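Local coordinates for protein soluble epoxide hydrolase (Bacillus megaterium, PDB 4INZ) that is a soluble enzyme of the alpha/beta hydrolase fold, built round a mixed beta sheet packed between helices, at residues S19-N24 and L30-K35; P48-I53 and G74-E79; D59-D64 and E293-M298; H52-Q57 and I135-P140. The protein carries 1 engineered substitution. One frame throughout, in Å; residues are numbered along the deposited sequence.

Contact 1: residues S19-N24 and L30-K35; sequences SKQYIN and LHYISK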
loop_
_atom_site.group_PDB
_atom_site.type_symbol
_atom_site.label_atom_id
_atom_site.label_comp_id
_atom_site.label_asym_id
_atom_site.label_seq_id
_atom_site.Cartn_x
_atom_site.Cartn_y
_atom_site.Cartn_z
ATOM N N SER A 19 5.134 -16.077 -12.937
ATOM C CA SER A 19 5.349 -15.354 -14.185
ATOM C C SER A 19 5.022 -13.872 -14.026
ATOM O O SER A 19 4.442 -13.456 -13.016
ATOM C CB SER A 19 4.506 -15.962 -15.309
ATOM O OG SER A 19 3.121 -15.890 -15.006
ATOM N N LYS A 20 5.405 -13.077 -15.023
ATOM C CA LYS A 20 5.123 -11.645 -15.015
ATOM C C LYS A 20 4.412 -11.258 -16.297
ATOM O O LYS A 20 4.956 -11.435 -17.393
ATOM C CB LYS A 20 6.409 -10.834 -14.871
ATOM C CG LYS A 20 7.273 -11.279 -13.712
ATOM C CD LYS A 20 8.416 -10.319 -13.458
ATOM C CE LYS A 20 9.433 -10.970 -12.546
ATOM N NZ LYS A 20 8.736 -11.757 -11.487
ATOM N N GLN A 21 3.196 -10.737 -16.158
ATOM C CA GLN A 21 2.398 -10.363 -17.317
ATOM C C GLN A 21 1.478 -9.180 -17.039
ATOM O O GLN A 21 1.599 -8.500 -16.016
ATOM C CB GLN A 21 1.587 -11.552 -17.842
ATOM C CG GLN A 21 0.484 -12.027 -16.914
ATOM C CD GLN A 21 0.935 -13.131 -15.976
ATOM O OE1 GLN A 21 0.727 -14.315 -16.250
ATOM N NE2 GLN A 21 1.553 -12.751 -14.861
ATOM N N TYR A 22 0.551 -8.953 -17.968
ATOM C CA TYR A 22 -0.280 -7.755 -17.964
ATOM C C TYR A 22 -1.773 -8.038 -17.961
ATOM O O TYR A 22 -2.236 -9.066 -18.470
ATOM C CB TYR A 22 0.045 -6.890 -19.182
ATOM C CG TYR A 22 1.359 -6.170 -19.076
ATOM C CD1 TYR A 22 1.412 -4.853 -18.646
ATOM C CD2 TYR A 22 2.552 -6.806 -19.395
ATOM C CE1 TYR A 22 2.606 -4.184 -18.544
ATOM C CE2 TYR A 22 3.758 -6.142 -19.289
ATOM C CZ TYR A 22 3.774 -4.831 -18.864
ATOM O OH TYR A 22 4.964 -4.156 -18.757
ATOM N N ILE A 23 -2.521 -7.098 -17.394
ATOM C CA ILE A 23 -3.972 -7.129 -17.454
ATOM C C ILE A 23 -4.487 -5.736 -17.811
ATOM O O ILE A 23 -4.063 -4.734 -17.242
ATOM C CB ILE A 23 -4.595 -7.648 -16.135
ATOM C CG1 ILE A 23 -6.077 -7.984 -16.332
ATOM C CG2 ILE A 23 -4.376 -6.654 -14.987
ATOM C CD1 ILE A 23 -6.693 -8.727 -15.164
ATOM N N ASN A 24 -5.372 -5.671 -18.797
ATOM C CA ASN A 24 -5.916 -4.393 -19.220
ATOM C C ASN A 24 -7.152 -4.054 -18.406
ATOM O O ASN A 24 -8.156 -4.769 -18.451
ATOM C CB ASN A 24 -6.251 -4.416 -20.718
ATOM C CG ASN A 24 -6.757 -3.076 -21.225
ATOM O OD1 ASN A 24 -7.960 -2.876 -21.391
ATOM N ND2 ASN A 24 -5.836 -2.150 -21.476
ATOM N N LEU A 30 -1.867 -2.769 -16.651
ATOM C CA LEU A 30 -1.150 -2.939 -15.393
ATOM C C LEU A 30 -0.348 -4.231 -15.394
ATOM O O LEU A 30 -0.846 -5.283 -15.799
ATOM C CB LEU A 30 -2.118 -2.950 -14.215
ATOM C CG LEU A 30 -2.979 -1.710 -14.012
ATOM C CD1 LEU A 30 -3.781 -1.861 -12.741
ATOM C CD2 LEU A 30 -2.118 -0.458 -13.960
ATOM N N HIS A 31 0.895 -4.138 -14.938
ATOM C CA HIS A 31 1.772 -5.291 -14.810
ATOM C C HIS A 31 1.600 -5.957 -13.442
ATOM O O HIS A 31 1.342 -5.282 -12.448
ATOM C CB HIS A 31 3.222 -4.843 -14.988
ATOM C CG HIS A 31 4.226 -5.938 -14.798
ATOM N ND1 HIS A 31 4.903 -6.128 -13.611
ATOM C CD2 HIS A 31 4.687 -6.885 -15.650
ATOM C CE1 HIS A 31 5.731 -7.151 -13.737
ATOM N NE2 HIS A 31 5.622 -7.627 -14.965
ATOM N N TYR A 32 1.729 -7.279 -13.379
ATOM C CA TYR A 32 1.615 -7.964 -12.085
ATOM C C TYR A 32 2.446 -9.237 -12.037
ATOM O O TYR A 32 2.778 -9.809 -13.077
ATOM C CB TYR A 32 0.153 -8.293 -11.745
ATOM C CG TYR A 32 -0.524 -9.269 -12.696
ATOM C CD1 TYR A 32 -1.240 -8.812 -13.791
ATOM C CD2 TYR A 32 -0.463 -10.641 -12.485
ATOM C CE1 TYR A 32 -1.868 -9.683 -14.654
ATOM C CE2 TYR A 32 -1.096 -11.531 -13.353
ATOM C CZ TYR A 32 -1.796 -11.044 -14.435
ATOM O OH TYR A 32 -2.426 -11.907 -15.314
ATOM N N ILE A 33 2.791 -9.658 -10.822
ATOM C CA ILE A 33 3.437 -10.942 -10.578
ATOM C C ILE A 33 2.369 -11.928 -10.161
ATOM O O ILE A 33 1.503 -11.594 -9.352
ATOM C CB ILE A 33 4.410 -10.872 -9.385
ATOM C CG1 ILE A 33 5.500 -9.839 -9.609
ATOM C CG2 ILE A 33 5.029 -12.242 -9.121
ATOM C CD1 ILE A 33 6.427 -9.733 -8.411
ATOM N N SER A 34 2.448 -13.148 -10.687
ATOM C CA SER A 34 1.458 -14.175 -10.399
ATOM C C SER A 34 2.136 -15.498 -10.063
ATOM O O SER A 34 3.106 -15.891 -10.719
ATOM C CB SER A 34 0.528 -14.350 -11.603
ATOM O OG SER A 34 -0.321 -15.473 -11.448
ATOM N N LYS A 35 1.626 -16.175 -9.036
ATOM C CA LYS A 35 2.109 -17.502 -8.665
ATOM C C LYS A 35 0.999 -18.273 -7.947
ATOM O O LYS A 35 0.103 -17.673 -7.367
ATOM C CB LYS A 35 3.354 -17.388 -7.778
ATOM C CG LYS A 35 4.156 -18.671 -7.623
ATOM C CD LYS A 35 5.406 -18.431 -6.773
ATOM C CE LYS A 35 6.296 -19.673 -6.703
ATOM N NZ LYS A 35 5.647 -20.829 -6.001
#
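The ring of Tyr22 carries the CB of His31 over one face, a CH-pi contact with CB 4.1 Å from the Tyr22 ring centroid, and the imidazole of His31 turns its edge to the Tyr22 ring in an edge-to-face pair with the planes at 65°. On this same face of the sheet Lys20 CB reaches His31 NE2 at 3.3 Å. On the other face, the ring of Tyr32 has Gln21 O over one side and Ser34 CB in plane at its edge. The Gln21 amide lies only 6° from parallel to that ring, with NE2 3.3 Å from Tyr32 CE2; a bend at chi2 (-92°) folds it back along the phenol, and its OE1 accepts from Ser19 OG. Gln21 CG touches Tyr32 OH at 3.3 Å, and Ile23 CB packs on Tyr32 CE1 at 3.7 Å. Six backbone hydrogen bonds zip the antiparallel hairpin together, among them Tyr32 N to Gln21 O, 2.9 Å. The chemistry is thus divided: backbone bonds hold the outermost strand, aromatic and aliphatic contacts pack round the rings, and polar tips tie the hairpin to its surroundings, Tyr22 OH to Leu77 O, His31 ND1 to Asp71, and Ser34 OG to His66 on the neighbouring strand.

Contact 2: residues P48-I53 and G74-E79; sequences PDFSHI and GYNLSE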
loop_
_atom_site.group_PDB
_atom_site.type_symbol
_atom_site.label_atom_id
_atom_site.label_comp_id
_atom_site.label_asym_id
_atom_site.label_seq_id
_atom_site.Cartn_x
_atom_site.Cartn_y
_atom_site.Cartn_z
ATOM N N PRO A 48 7.818 3.999 -2.109
ATOM C CA PRO A 48 8.084 3.939 -3.546
ATOM C C PRO A 48 8.437 2.521 -3.956
ATOM O O PRO A 48 9.395 2.316 -4.707
ATOM C CB PRO A 48 9.336 4.798 -3.669
ATOM C CG PRO A 48 10.114 4.417 -2.437
ATOM C CD PRO A 48 9.078 4.123 -1.352
ATOM N N ASP A 49 7.676 1.552 -3.465
ATOM C CA ASP A 49 7.963 0.154 -3.749
ATOM C C ASP A 49 7.232 -0.306 -5.005
ATOM O O ASP A 49 6.932 0.495 -5.883
ATOM C CB ASP A 49 7.567 -0.702 -2.547
ATOM C CG ASP A 49 8.128 -0.151 -1.251
ATOM O OD1 ASP A 49 9.364 -0.157 -1.099
ATOM O OD2 ASP A 49 7.339 0.309 -0.398
ATOM N N PHE A 50 6.968 -1.602 -5.080
ATOM C CA PHE A 50 6.261 -2.198 -6.206
ATOM C C PHE A 50 5.998 -3.653 -5.860
ATOM O O PHE A 50 6.194 -4.054 -4.721
ATOM C CB PHE A 50 7.049 -2.045 -7.525
ATOM C CG PHE A 50 8.370 -2.783 -7.566
ATOM C CD1 PHE A 50 9.399 -2.470 -6.684
ATOM C CD2 PHE A 50 8.602 -3.748 -8.537
ATOM C CE1 PHE A 50 10.624 -3.133 -6.744
ATOM C CE2 PHE A 50 9.829 -4.419 -8.615
ATOM C CZ PHE A 50 10.841 -4.108 -7.718
ATOM N N SER A 51 5.549 -4.444 -6.830
ATOM C CA SER A 51 5.132 -5.813 -6.542
ATOM C C SER A 51 6.182 -6.632 -5.787
ATOM O O SER A 51 5.841 -7.495 -4.968
ATOM C CB SER A 51 4.727 -6.521 -7.839
ATOM O OG SER A 51 5.762 -6.403 -8.807
ATOM N N HIS A 52 7.455 -6.359 -6.055
ATOM C CA HIS A 52 8.548 -7.147 -5.479
ATOM C C HIS A 52 8.572 -7.099 -3.945
ATOM O O HIS A 52 9.126 -7.992 -3.306
ATOM C CB HIS A 52 9.886 -6.652 -6.047
ATOM C CG HIS A 52 11.068 -7.495 -5.682
ATOM N ND1 HIS A 52 11.257 -8.771 -6.172
ATOM C CD2 HIS A 52 12.146 -7.229 -4.905
ATOM C CE1 HIS A 52 12.392 -9.260 -5.699
ATOM N NE2 HIS A 52 12.953 -8.344 -4.930
ATOM N N ILE A 53 7.980 -6.069 -3.344
ATOM C CA ILE A 53 8.042 -5.969 -1.883
ATOM C C ILE A 53 7.353 -7.168 -1.221
ATOM O O ILE A 53 7.641 -7.511 -0.069
ATOM C CB ILE A 53 7.471 -4.635 -1.341
ATOM C CG1 ILE A 53 7.867 -4.449 0.129
ATOM C CG2 ILE A 53 5.940 -4.573 -1.508
ATOM C CD1 ILE A 53 7.646 -3.042 0.626
ATOM N N GLY A 74 1.471 3.749 -12.931
ATOM C CA GLY A 74 2.592 4.652 -12.768
ATOM C C GLY A 74 3.858 3.971 -12.274
ATOM O O GLY A 74 4.942 4.518 -12.424
ATOM N N TYR A 75 3.719 2.780 -11.691
ATOM C CA TYR A 75 4.848 2.065 -11.089
ATOM C C TYR A 75 5.448 0.968 -11.966
ATOM O O TYR A 75 4.724 0.229 -12.639
ATOM C CB TYR A 75 4.422 1.411 -9.771
ATOM C CG TYR A 75 4.334 2.342 -8.588
ATOM C CD1 TYR A 75 3.221 3.152 -8.395
ATOM C CD2 TYR A 75 5.359 2.394 -7.642
ATOM C CE1 TYR A 75 3.130 3.991 -7.287
ATOM C CE2 TYR A 75 5.272 3.227 -6.544
ATOM C CZ TYR A 75 4.159 4.028 -6.376
ATOM O OH TYR A 75 4.075 4.855 -5.278
ATOM N N ASN A 76 6.775 0.845 -11.911
ATOM C CA ASN A 76 7.490 -0.240 -12.581
ATOM C C ASN A 76 7.034 -0.387 -14.031
ATOM O O ASN A 76 7.123 0.563 -14.808
ATOM C CB ASN A 76 7.305 -1.553 -11.801
ATOM C CG ASN A 76 8.246 -2.655 -12.260
ATOM O OD1 ASN A 76 9.354 -2.390 -12.719
ATOM N ND2 ASN A 76 7.800 -3.902 -12.145
ATOM N N LEU A 77 6.532 -1.563 -14.391
ATOM C CA LEU A 77 6.159 -1.829 -15.782
ATOM C C LEU A 77 4.709 -1.476 -16.118
ATOM O O LEU A 77 4.276 -1.608 -17.265
ATOM C CB LEU A 77 6.460 -3.286 -16.143
ATOM C CG LEU A 77 7.952 -3.640 -16.163
ATOM C CD1 LEU A 77 8.161 -5.156 -16.205
ATOM C CD2 LEU A 77 8.690 -2.956 -17.319
ATOM N N SER A 78 3.954 -1.020 -15.125
ATOM C CA SER A 78 2.582 -0.611 -15.385
ATOM C C SER A 78 2.544 0.682 -16.176
ATOM O O SER A 78 3.472 1.483 -16.115
ATOM C CB SER A 78 1.795 -0.471 -14.076
ATOM O OG SER A 78 1.543 -1.751 -13.534
ATOM N N GLU A 79 1.459 0.876 -16.918
ATOM C CA GLU A 79 1.271 2.075 -17.710
ATOM C C GLU A 79 1.388 3.335 -16.853
ATOM O O GLU A 79 1.077 3.318 -15.656
ATOM C CB GLU A 79 -0.089 2.016 -18.413
ATOM C CG GLU A 79 -0.336 3.141 -19.387
ATOM C CD GLU A 79 -1.402 2.798 -20.415
ATOM O OE1 GLU A 79 -1.777 1.609 -20.519
ATOM O OE2 GLU A 79 -1.861 3.720 -21.119
#
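Tyr75 lays the CD2-CE2 side of its ring against the backbone of the other loop: CD2 is 3.0 Å from Asp49 O, which meets the ring obliquely, and Pro48 C lies at the ring's edge, 4.1 Å from Tyr75 CE2. The second meeting is between Phe50 and Asn76. Phe50 CD2 touches Asn76 ND2 at 3.7 Å, with ring and amide planes 61° apart. A chi1 of -168° carries the Asn76 amide toward Phe50 and Asp71, and ND2 gives its hydrogen bond to Asp71 OD2; Ser51 OG bonds the other carboxylate oxygen, so one aspartate braces both loops where no hydrogen bond joins them directly. The loop 74-79 is shaped by a type II' turn from Tyr75 to Ser78, closed by Ser78 N to Tyr75 O at 2.9 Å. Outside the two loops, Asp49 OD1 is held by Tyr204 OH and Pro48 O by Trp208 NE1, both from helix 198-210. Pro48 follows a cis peptide bond and ends a His-Gly-Phe-Pro sequence, consistent with the HGXP motif of epoxide hydrolases of the alpha/beta hydrolase fold, here placed after strand 40-44 and packed against the loop that follows strand 66-70.

Contact 3: residues D59-D64 and E293-M298; sequences DEFSND and EVNNVM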
loop_
_atom_site.group_PDB
_atom_site.type_symbol
_atom_site.label_atom_id
_atom_site.label_comp_id
_atom_site.label_asym_id
_atom_site.label_seq_id
_atom_site.Cartn_x
_atom_site.Cartn_y
_atom_site.Cartn_z
ATOM N N ASP A 59 5.999 -16.245 -2.120
ATOM C CA ASP A 59 6.611 -17.570 -1.992
ATOM C C ASP A 59 5.892 -18.445 -0.969
ATOM O O ASP A 59 5.730 -19.657 -1.168
ATOM C CB ASP A 59 8.097 -17.455 -1.645
ATOM C CG ASP A 59 8.926 -16.920 -2.801
ATOM O OD1 ASP A 59 8.443 -16.951 -3.958
ATOM O OD2 ASP A 59 10.065 -16.471 -2.553
ATOM N N GLU A 60 5.449 -17.833 0.122
ATOM C CA GLU A 60 4.875 -18.603 1.219
ATOM C C GLU A 60 3.442 -19.042 0.943
ATOM O O GLU A 60 3.054 -20.163 1.269
ATOM C CB GLU A 60 4.932 -17.808 2.530
ATOM C CG GLU A 60 4.180 -18.469 3.676
ATOM C CD GLU A 60 4.858 -19.736 4.206
ATOM O OE1 GLU A 60 6.030 -19.999 3.860
ATOM O OE2 GLU A 60 4.209 -20.473 4.978
ATOM N N PHE A 61 2.651 -18.157 0.348
ATOM C CA PHE A 61 1.216 -18.419 0.208
ATOM C C PHE A 61 0.789 -18.971 -1.146
ATOM O O PHE A 61 -0.383 -19.296 -1.340
ATOM C CB PHE A 61 0.411 -17.172 0.588
ATOM C CG PHE A 61 0.527 -16.834 2.041
ATOM C CD1 PHE A 61 -0.310 -17.434 2.972
ATOM C CD2 PHE A 61 1.510 -15.958 2.487
ATOM C CE1 PHE A 61 -0.182 -17.147 4.321
ATOM C CE2 PHE A 61 1.645 -15.672 3.835
ATOM C CZ PHE A 61 0.797 -16.266 4.751
ATOM N N SER A 62 1.740 -19.111 -2.067
ATOM C CA SER A 62 1.417 -19.600 -3.412
ATOM C C SER A 62 1.136 -21.105 -3.506
ATOM O O SER A 62 0.707 -21.593 -4.554
ATOM C CB SER A 62 2.504 -19.196 -4.413
ATOM O OG SER A 62 3.773 -19.689 -4.021
ATOM N N ASN A 63 1.367 -21.846 -2.429
ATOM C CA ASN A 63 1.022 -23.265 -2.425
ATOM C C ASN A 63 -0.439 -23.485 -2.063
ATOM O O ASN A 63 -0.981 -24.570 -2.273
ATOM C CB ASN A 63 1.920 -24.052 -1.466
ATOM C CG ASN A 63 3.391 -23.911 -1.797
ATOM O OD1 ASN A 63 4.182 -23.464 -0.965
ATOM N ND2 ASN A 63 3.767 -24.287 -3.016
ATOM N N ASP A 64 -1.077 -22.452 -1.522
ATOM C CA ASP A 64 -2.458 -22.568 -1.064
ATOM C C ASP A 64 -3.386 -21.522 -1.671
ATOM O O ASP A 64 -4.612 -21.657 -1.604
ATOM C CB ASP A 64 -2.510 -22.495 0.467
ATOM C CG ASP A 64 -1.842 -23.685 1.126
ATOM O OD1 ASP A 64 -2.500 -24.737 1.232
ATOM O OD2 ASP A 64 -0.662 -23.578 1.530
ATOM N N GLU A 293 7.930 -13.798 10.859
ATOM C CA GLU A 293 6.956 -13.370 11.867
ATOM C C GLU A 293 5.634 -12.960 11.205
ATOM O O GLU A 293 4.542 -13.339 11.650
ATOM C CB GLU A 293 7.505 -12.205 12.694
ATOM C CG GLU A 293 6.542 -11.768 13.777
ATOM C CD GLU A 293 7.110 -10.716 14.700
ATOM O OE1 GLU A 293 8.310 -10.388 14.573
ATOM O OE2 GLU A 293 6.352 -10.220 15.565
ATOM N N VAL A 294 5.740 -12.164 10.149
ATOM C CA VAL A 294 4.565 -11.708 9.414
ATOM C C VAL A 294 3.778 -12.878 8.823
ATOM O O VAL A 294 2.545 -12.961 8.960
ATOM C CB VAL A 294 4.974 -10.742 8.283
ATOM C CG1 VAL A 294 3.838 -10.568 7.282
ATOM C CG2 VAL A 294 5.407 -9.390 8.868
ATOM N N ASN A 295 4.488 -13.790 8.170
ATOM C CA ASN A 295 3.826 -14.916 7.515
ATOM C C ASN A 295 3.062 -15.775 8.509
ATOM O O ASN A 295 1.963 -16.254 8.218
ATOM C CB ASN A 295 4.826 -15.753 6.714
ATOM C CG ASN A 295 5.268 -15.054 5.436
ATOM O OD1 ASN A 295 4.675 -14.046 5.033
ATOM N ND2 ASN A 295 6.300 -15.595 4.782
ATOM N N ASN A 296 3.629 -15.957 9.694
ATOM C CA ASN A 296 2.964 -16.785 10.693
ATOM C C ASN A 296 1.695 -16.127 11.227
ATOM O O ASN A 296 0.716 -16.809 11.532
ATOM C CB ASN A 296 3.920 -17.160 11.825
ATOM C CG ASN A 296 4.895 -18.246 11.414
ATOM O OD1 ASN A 296 4.645 -18.986 10.460
ATOM N ND2 ASN A 296 6.016 -18.344 12.124
ATOM N N VAL A 297 1.716 -14.801 11.328
ATOM C CA VAL A 297 0.533 -14.054 11.752
ATOM C C VAL A 297 -0.548 -14.105 10.669
ATOM O O VAL A 297 -1.738 -14.268 10.967
ATOM C CB VAL A 297 0.875 -12.586 12.104
ATOM C CG1 VAL A 297 -0.404 -11.778 12.355
ATOM C CG2 VAL A 297 1.785 -12.543 13.340
ATOM N N MET A 298 -0.132 -13.987 9.410
ATOM C CA MET A 298 -1.081 -14.090 8.308
ATOM C C MET A 298 -1.768 -15.447 8.324
ATOM O O MET A 298 -2.988 -15.521 8.224
ATOM C CB MET A 298 -0.405 -13.827 6.958
ATOM C CG MET A 298 0.049 -12.384 6.795
ATOM S SD MET A 298 0.981 -12.101 5.271
ATOM C CE MET A 298 -0.257 -12.499 4.029
#
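Phe61 reaches from helix 55-61 against helix 291-303, where the CE2-CZ part of its ring meets two residues. Ring atom CZ sits 3.5 Å from Met298 CB; at the edge, near the ring plane, CE2 is 3.6 Å from Asn295 OD1, with the amide plane almost perpendicular to the ring at 89°. Met298 bends at chi3 (63°), which brings its methyl CE to 3.7 Å from Phe61 CE2 and leaves SD oblique to the ring, 4.8 Å from its centroid, a Met-aromatic contact. The two helices are neighbours on one side of the alpha/beta hydrolase sheet, where Met298 also rests on Ile135 and Ile251 of the strands below. Asn295 extends its amide across to the first helix: ND2 packs 3.4 Å from Glu60 CB and has a weak bond to His56 O, while OD1 accepts from Gln57 NE2, one turn back on helix 55-61, which fixes the amide's rotation. Glu60 OE2 binds Trp299 NE1, and the Trp299 ring in turn meets the ring of Phe61.

Contact 4: residues H52-Q57 and I135-P140; sequences HIWRHQ and IAFNGP
The closest CA atoms, those of Trp54 at the N-cap of helix 55-61 and Phe137 of strand 131-137, are 11.6 Å apart, so two long aromatic side chains alone bridge the gap. With chi1 at -61° the indole swings to the side of the backbone N of Trp54, from where it extends toward Phe137. Its six-membered ring presents an edge to the face of Phe137 in an offset edge-to-face pair, centroids 5.5 Å apart and planes at 61°. Trp54 CZ3 is 3.7 Å from Phe137 CE2, and Trp54 CH2 lies 3.8 Å from Phe137 CD2. Back at the helix start, Arg55 grips His52 O twice, from opposite faces of the carbonyl plane: backbone N at 3.0 Å and NH1 at 3.1 Å, the NH1 bond fairly straight at 163°. NH1 also bonds His288 ND1, tying the helix start to helix 286-289. Phe43 adds its ring beside Trp54, and Val294 of helix 291-303 packs on Phe137; the aromatic pair therefore lies between the start of helix 55-61, the sheet under it and the C-terminal helix.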
loop_
_atom_site.group_PDB
_atom_site.type_symbol
_atom_site.label_atom_id
_atom_site.label_comp_id
_atom_site.label_asym_id
_atom_site.label_seq_id
_atom_site.Cartn_x
_atom_site.Cartn_y
_atom_site.Cartn_z
ATOM N N HIS A 52 7.455 -6.359 -6.055
ATOM C CA HIS A 52 8.548 -7.147 -5.479
ATOM C C HIS A 52 8.572 -7.099 -3.945
ATOM O O HIS A 52 9.126 -7.992 -3.306
ATOM C CB HIS A 52 9.886 -6.652 -6.047
ATOM C CG HIS A 52 11.068 -7.495 -5.682
ATOM N ND1 HIS A 52 11.257 -8.771 -6.172
ATOM C CD2 HIS A 52 12.146 -7.229 -4.905
ATOM C CE1 HIS A 52 12.392 -9.260 -5.699
ATOM N NE2 HIS A 52 12.953 -8.344 -4.930
ATOM N N ILE A 53 7.980 -6.069 -3.344
ATOM C CA ILE A 53 8.042 -5.969 -1.883
ATOM C C ILE A 53 7.353 -7.168 -1.221
ATOM O O ILE A 53 7.641 -7.511 -0.069
ATOM C CB ILE A 53 7.471 -4.635 -1.341
ATOM C CG1 ILE A 53 7.867 -4.449 0.129
ATOM C CG2 ILE A 53 5.940 -4.573 -1.508
ATOM C CD1 ILE A 53 7.646 -3.042 0.626
ATOM N N TRP A 54 6.471 -7.823 -1.972
ATOM C CA TRP A 54 5.672 -8.924 -1.441
ATOM C C TRP A 54 6.288 -10.300 -1.676
ATOM O O TRP A 54 5.661 -11.328 -1.390
ATOM C CB TRP A 54 4.276 -8.897 -2.062
ATOM C CG TRP A 54 3.523 -7.650 -1.777
ATOM C CD1 TRP A 54 3.193 -6.661 -2.670
ATOM C CD2 TRP A 54 2.994 -7.247 -0.513
ATOM N NE1 TRP A 54 2.480 -5.669 -2.031
ATOM C CE2 TRP A 54 2.343 -6.006 -0.710
ATOM C CE3 TRP A 54 2.996 -7.820 0.764
ATOM C CZ2 TRP A 54 1.708 -5.324 0.331
ATOM C CZ3 TRP A 54 2.355 -7.141 1.798
ATOM C CH2 TRP A 54 1.720 -5.906 1.572
ATOM N N ARG A 55 7.515 -10.320 -2.188
ATOM C CA ARG A 55 8.153 -11.571 -2.607
ATOM C C ARG A 55 8.065 -12.716 -1.584
ATOM O O ARG A 55 7.866 -13.877 -1.960
ATOM C CB ARG A 55 9.615 -11.309 -2.984
ATOM C CG ARG A 55 10.464 -10.745 -1.844
ATOM C CD ARG A 55 11.705 -10.037 -2.393
ATOM N NE ARG A 55 12.552 -9.507 -1.331
ATOM C CZ ARG A 55 12.323 -8.358 -0.705
ATOM N NH1 ARG A 55 11.265 -7.619 -1.037
ATOM N NH2 ARG A 55 13.146 -7.951 0.258
ATOM N N HIS A 56 8.232 -12.404 -0.299
ATOM C CA HIS A 56 8.241 -13.454 0.718
ATOM C C HIS A 56 6.853 -14.030 0.974
ATOM O O HIS A 56 6.716 -15.204 1.339
ATOM C CB HIS A 56 8.846 -12.945 2.024
ATOM C CG HIS A 56 10.268 -12.498 1.893
ATOM N ND1 HIS A 56 11.299 -13.368 1.608
ATOM C CD2 HIS A 56 10.831 -11.272 2.014
ATOM C CE1 HIS A 56 12.437 -12.695 1.555
ATOM N NE2 HIS A 56 12.183 -11.423 1.808
ATOM N N GLN A 57 5.828 -13.204 0.797
ATOM C CA GLN A 57 4.454 -13.683 0.935
ATOM C C GLN A 57 4.013 -14.427 -0.318
ATOM O O GLN A 57 3.270 -15.398 -0.238
ATOM C CB GLN A 57 3.489 -12.530 1.249
ATOM C CG GLN A 57 3.638 -11.970 2.666
ATOM C CD GLN A 57 4.933 -11.206 2.837
ATOM O OE1 GLN A 57 5.276 -10.344 2.016
ATOM N NE2 GLN A 57 5.664 -11.511 3.905
ATOM N N ILE A 135 -5.969 -7.828 4.981
ATOM C CA ILE A 135 -4.758 -7.798 5.784
ATOM C C ILE A 135 -4.043 -6.495 5.480
ATOM O O ILE A 135 -3.604 -6.268 4.348
ATOM C CB ILE A 135 -3.835 -8.985 5.463
ATOM C CG1 ILE A 135 -4.578 -10.306 5.683
ATOM C CG2 ILE A 135 -2.564 -8.915 6.308
ATOM C CD1 ILE A 135 -3.752 -11.547 5.365
ATOM N N ALA A 136 -3.957 -5.623 6.482
ATOM C CA ALA A 136 -3.396 -4.294 6.280
ATOM C C ALA A 136 -2.112 -4.101 7.075
ATOM O O ALA A 136 -2.083 -4.346 8.282
ATOM C CB ALA A 136 -4.410 -3.239 6.675
ATOM N N PHE A 137 -1.062 -3.652 6.385
ATOM C CA PHE A 137 0.200 -3.269 7.020
ATOM C C PHE A 137 0.236 -1.752 7.230
ATOM O O PHE A 137 -0.755 -1.067 6.984
ATOM C CB PHE A 137 1.396 -3.732 6.159
ATOM C CG PHE A 137 1.531 -5.225 6.075
ATOM C CD1 PHE A 137 2.444 -5.900 6.884
ATOM C CD2 PHE A 137 0.740 -5.964 5.196
ATOM C CE1 PHE A 137 2.566 -7.291 6.817
ATOM C CE2 PHE A 137 0.848 -7.353 5.132
ATOM C CZ PHE A 137 1.763 -8.018 5.936
ATOM N N ASN A 138 1.371 -1.228 7.689
ATOM C CA ASN A 138 1.497 0.209 7.944
ATOM C C ASN A 138 0.913 1.058 6.822
ATOM O O ASN A 138 1.278 0.888 5.665
ATOM C CB ASN A 138 2.965 0.588 8.154
ATOM C CG ASN A 138 3.525 0.014 9.421
ATOM O OD1 ASN A 138 3.954 0.749 10.318
ATOM N ND2 ASN A 138 3.498 -1.306 9.526
ATOM N N GLY A 139 0.023 1.978 7.174
ATOM C CA GLY A 139 -0.644 2.830 6.201
ATOM C C GLY A 139 -1.900 3.392 6.836
ATOM O O GLY A 139 -2.246 3.019 7.950
ATOM N N PRO A 140 -2.597 4.286 6.128
ATOM C CA PRO A 140 -3.699 5.005 6.778
ATOM C C PRO A 140 -5.052 4.286 6.730
ATOM O O PRO A 140 -5.532 3.929 5.652
ATOM C CB PRO A 140 -3.767 6.307 5.981
ATOM C CG PRO A 140 -3.353 5.885 4.580
ATOM C CD PRO A 140 -2.301 4.804 4.781
#

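Overall arrangement
Contacts 2, 3 and 4 are buried, whereas contact 1 is a partly exposed hairpin at the margin of the sheet; contact 4 lies nearest the middle of the chain, its centre about 7 Å from the chain's centre. Chemistry follows place: contact 1 is the one carried by cross-strand hydrogen bonds, and the other three have none between their segments. Contacts 2 and 4 share His52 and Ile53, the entry to helix 55-61, and contact 3 uses that helix's far end. Hydrogen bonds link contacts 1 and 2 (His31 N to Ser78 OG), contacts 1 and 3 (Lys35 NZ to Ser62 OG), and contacts 3 and 4, the last through Gln57, whose CG also packs against Met298 SD.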